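Local coordinates for protein aminoglycoside 6-N-acetyltransferase type Ib11 (Salmonella typhimurium, PDB 2PRB) that probably transfers an acetyl group from acetyl-CoA to the 6'-amino group of aminoglycosides such as kanamycin B, conferring antibiotic resistance, at residues Y27-R32 with D105-N110. The protein carries 2 engineered substitutions. Sequence-based numbering, arbitrary orientation.
Sequences YEWLNR and DQLLAN. Engineered in segment 105-110: Gln-106 (natural residue Leu), Leu-107 (natural residue Ser). With COA (coenzyme A), chain B.
In this GNAT-fold acetyltransferase, the strand that receives the pantetheine arm of coenzyme A, 101-108, runs out before Ala-109, beside the last part of helix 23-29 and the turn that follows, where Trp-29 meets the Ala-109 methyl and Arg-32 its carbonyl. The methyl sits on one face of the Trp-29 indole as a CH-pi contact, CB 3.4 Å from the centroid of the five-membered ring and 15° off the normal. Leu-107, an engineered residue, turns its branched end to Trp-29 and Leu-30: CD1 approaches Trp-29 CE3 obliquely at 4.2 Å, and CD2 meets Leu-30 CD2 at 3.8 Å, the leucines crossing at about a right angle. The strand's backbone edge turned away from strand 75-84 bonds the cofactor: Leu-108 N donates to COA O9P at 2.7 Å and Gln-106 O accepts a weak bond from COA N4P. A type I turn from Trp-29 to Arg-32 brings the arginine alongside the indole, one guanidinium face toward Trp-29 CD1, and its extended chain (chi2 -177°, chi3 176°) reaches the strand end. There Arg-32 NH1 donates to Ala-109 O at 2.9 Å, in the guanidinium plane but from above the carbonyl plane; His-34 also bonds this oxygen. The same NH1 reaches Asn-110 OD1 weakly, while Asn-110 ND2 is bonded to Gln-113. Rotation of the guanidinium is restrained by Arg-32 NH2, salt-bridged to Glu-28 OE2 at 2.9 Å.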
loop_
_atom_site.group_PDB
_atom_site.type_symbol
_atom_site.label_atom_id
_atom_site.label_comp_id
_atom_site.label_asym_id
_atom_site.label_seq_id
_atom_site.Cartn_x
_atom_site.Cartn_y
_atom_site.Cartn_z
ATOM N N TYR A 27 10.616 -11.236 3.833
ATOM C CA TYR A 27 11.081 -12.195 2.838
ATOM C C TYR A 27 10.208 -13.457 2.826
ATOM O O TYR A 27 9.772 -13.902 1.760
ATOM C CB TYR A 27 12.562 -12.523 3.076
ATOM C CG TYR A 27 13.025 -13.853 2.523
ATOM C CD1 TYR A 27 13.067 -14.083 1.149
ATOM C CD2 TYR A 27 13.435 -14.875 3.379
ATOM C CE1 TYR A 27 13.495 -15.305 0.638
ATOM C CE2 TYR A 27 13.867 -16.103 2.876
ATOM C CZ TYR A 27 13.896 -16.307 1.509
ATOM O OH TYR A 27 14.326 -17.511 1.007
ATOM N N GLU A 28 9.934 -14.014 4.005
ATOM C CA GLU A 28 9.062 -15.186 4.098
ATOM C C GLU A 28 7.666 -14.895 3.544
ATOM O O GLU A 28 7.117 -15.687 2.771
ATOM C CB GLU A 28 8.962 -15.693 5.536
ATOM C CG GLU A 28 8.231 -17.028 5.647
ATOM C CD GLU A 28 7.816 -17.381 7.062
ATOM O OE1 GLU A 28 8.291 -16.729 8.020
ATOM O OE2 GLU A 28 7.010 -18.321 7.210
ATOM N N TRP A 29 7.102 -13.755 3.938
ATOM C CA TRP A 29 5.767 -13.352 3.494
ATOM C C TRP A 29 5.678 -13.231 1.974
ATOM O O TRP A 29 4.716 -13.700 1.362
ATOM C CB TRP A 29 5.372 -12.013 4.120
ATOM C CG TRP A 29 5.168 -12.020 5.609
ATOM C CD1 TRP A 29 5.156 -13.105 6.449
ATOM C CD2 TRP A 29 4.902 -10.878 6.425
ATOM N NE1 TRP A 29 4.920 -12.697 7.741
ATOM C CE2 TRP A 29 4.758 -11.335 7.755
ATOM C CE3 TRP A 29 4.778 -9.505 6.164
ATOM C CZ2 TRP A 29 4.490 -10.466 8.823
ATOM C CZ3 TRP A 29 4.515 -8.642 7.228
ATOM C CH2 TRP A 29 4.374 -9.129 8.539
ATOM N N LEU A 30 6.689 -12.605 1.375
ATOM C CA LEU A 30 6.695 -12.333 -0.062
ATOM C C LEU A 30 6.836 -13.590 -0.930
ATOM O O LEU A 30 6.711 -13.519 -2.153
ATOM C CB LEU A 30 7.776 -11.304 -0.416
ATOM C CG LEU A 30 7.577 -9.874 0.099
ATOM C CD1 LEU A 30 8.779 -9.021 -0.262
ATOM C CD2 LEU A 30 6.285 -9.248 -0.437
ATOM N N ASN A 31 7.091 -14.728 -0.289
ATOM C CA ASN A 31 7.172 -16.011 -0.983
ATOM C C ASN A 31 5.990 -16.941 -0.694
ATOM O O ASN A 31 5.971 -18.096 -1.135
ATOM C CB ASN A 31 8.507 -16.699 -0.685
ATOM C CG ASN A 31 9.664 -16.050 -1.409
ATOM O OD1 ASN A 31 10.402 -15.245 -0.835
ATOM N ND2 ASN A 31 9.820 -16.377 -2.686
ATOM N N ARG A 32 5.001 -16.431 0.037
ATOM C CA ARG A 32 3.761 -17.170 0.275
ATOM C C ARG A 32 2.864 -17.065 -0.955
ATOM O O ARG A 32 2.738 -15.991 -1.548
ATOM C CB ARG A 32 3.048 -16.667 1.535
ATOM C CG ARG A 32 3.839 -16.945 2.811
ATOM C CD ARG A 32 3.116 -16.521 4.080
ATOM N NE ARG A 32 3.893 -16.906 5.260
ATOM C CZ ARG A 32 3.636 -16.522 6.508
ATOM N NH1 ARG A 32 2.615 -15.719 6.778
ATOM N NH2 ARG A 32 4.418 -16.943 7.495
ATOM N N ASP A 105 0.110 0.752 -1.064
ATOM C CA ASP A 105 0.089 -0.662 -1.413
ATOM C C ASP A 105 0.141 -1.444 -0.112
ATOM O O ASP A 105 0.709 -0.968 0.873
ATOM C CB ASP A 105 1.295 -1.024 -2.282
ATOM C CG ASP A 105 1.158 -0.535 -3.709
ATOM O OD1 ASP A 105 0.262 -1.024 -4.430
ATOM O OD2 ASP A 105 1.961 0.327 -4.116
ATOM N N GLN A 106 -0.456 -2.634 -0.090
ATOM C CA GLN A 106 -0.468 -3.431 1.139
ATOM C C GLN A 106 -0.765 -4.905 0.901
ATOM O O GLN A 106 -1.292 -5.285 -0.147
ATOM C CB GLN A 106 -1.441 -2.844 2.181
ATOM C CG GLN A 106 -2.931 -3.040 1.886
ATOM C CD GLN A 106 -3.374 -2.376 0.601
ATOM O OE1 GLN A 106 -3.925 -3.031 -0.286
ATOM N NE2 GLN A 106 -3.121 -1.075 0.482
ATOM N N LEU A 107 -0.422 -5.720 1.893
ATOM C CA LEU A 107 -0.658 -7.157 1.853
ATOM C C LEU A 107 -0.915 -7.682 3.263
ATOM O O LEU A 107 -0.397 -7.136 4.240
ATOM C CB LEU A 107 0.546 -7.879 1.226
ATOM C CG LEU A 107 1.906 -7.833 1.940
ATOM C CD1 LEU A 107 2.053 -8.976 2.953
ATOM C CD2 LEU A 107 3.036 -7.881 0.924
ATOM N N LEU A 108 -1.718 -8.735 3.362
ATOM C CA LEU A 108 -1.876 -9.457 4.622
ATOM C C LEU A 108 -1.009 -10.710 4.588
ATOM O O LEU A 108 -1.023 -11.451 3.607
ATOM C CB LEU A 108 -3.346 -9.812 4.877
ATOM C CG LEU A 108 -4.327 -8.666 5.156
ATOM C CD1 LEU A 108 -5.767 -9.173 5.168
ATOM C CD2 LEU A 108 -4.002 -7.951 6.463
ATOM N N ALA A 109 -0.260 -10.932 5.666
ATOM C CA ALA A 109 0.733 -12.010 5.745
ATOM C C ALA A 109 0.147 -13.425 5.748
ATOM O O ALA A 109 0.718 -14.338 5.147
ATOM C CB ALA A 109 1.602 -11.811 6.971
ATOM N N ASN A 110 -0.986 -13.595 6.425
ATOM C CA ASN A 110 -1.553 -14.921 6.678
ATOM C C ASN A 110 -2.770 -15.233 5.811
ATOM O O ASN A 110 -3.782 -14.533 5.869
ATOM C CB ASN A 110 -1.898 -15.072 8.166
ATOM C CG ASN A 110 -0.695 -14.849 9.075
ATOM O OD1 ASN A 110 0.345 -15.489 8.917
ATOM N ND2 ASN A 110 -0.837 -13.940 10.037
HETATM N N1A COA B . -14.744 -10.358 -6.876
HETATM C C2A COA B . -15.454 -9.365 -6.225
HETATM N N3A COA B . -15.313 -9.205 -4.857
HETATM C C4A COA B . -14.483 -10.019 -4.150
HETATM C C5A COA B . -13.759 -11.020 -4.788
HETATM C C6A COA B . -13.894 -11.189 -6.165
HETATM N N6A COA B . -13.107 -12.039 -6.819
HETATM N N7A COA B . -13.026 -11.662 -3.850
HETATM C C8A COA B . -13.265 -11.094 -2.644
HETATM N N9A COA B . -14.168 -10.075 -2.815
HETATM C C1B COA B . -14.589 -9.063 -1.826
HETATM C C2B COA B . -15.183 -9.656 -0.559
HETATM O O2B COA B . -16.537 -9.993 -0.747
HETATM C C3B COA B . -14.995 -8.526 0.438
HETATM O O3B COA B . -16.073 -7.618 0.375
HETATM P P3B COA B . -17.387 -7.715 1.302
HETATM O O7A COA B . -17.025 -7.301 2.707
HETATM O O8A COA B . -17.931 -9.125 1.312
HETATM O O9A COA B . -18.433 -6.778 0.746
HETATM C C4B COA B . -13.764 -7.789 -0.075
HETATM O O4B COA B . -13.513 -8.256 -1.391
HETATM C C5B COA B . -12.537 -8.022 0.793
HETATM O O5B COA B . -12.551 -7.167 1.916
HETATM P P1A COA B . -11.506 -7.454 3.108
HETATM O O1A COA B . -11.914 -8.697 3.858
HETATM O O2A COA B . -11.366 -6.266 4.032
HETATM O O3A COA B . -10.147 -7.693 2.278
HETATM P P2A COA B . -8.863 -8.448 2.880
HETATM O O4A COA B . -8.951 -8.506 4.385
HETATM O O5A COA B . -8.702 -9.821 2.271
HETATM O O6A COA B . -7.657 -7.480 2.433
HETATM C CBP COA B . -6.042 -7.390 0.623
HETATM C CCP COA B . -7.478 -7.112 1.077
HETATM C CDP COA B . -5.916 -6.947 -0.834
HETATM C CEP COA B . -5.097 -6.544 1.480
HETATM C CAP COA B . -5.731 -8.888 0.787
HETATM O OAP COA B . -6.729 -9.703 0.201
HETATM C C9P COA B . -4.358 -9.286 0.306
HETATM O O9P COA B . -3.247 -9.076 1.139
HETATM N N8P COA B . -4.259 -9.835 -0.906
HETATM C C7P COA B . -3.022 -10.404 -1.422
HETATM C C6P COA B . -2.005 -9.349 -1.866
HETATM C C5P COA B . -2.652 -8.246 -2.680
HETATM O O5P COA B . -3.514 -8.506 -3.536
HETATM N N4P COA B . -2.238 -7.004 -2.424
HETATM C C3P COA B . -2.873 -5.842 -3.019
HETATM C C2P COA B . -2.342 -5.540 -4.415
HETATM S S1P COA B . -3.071 -4.036 -5.110
#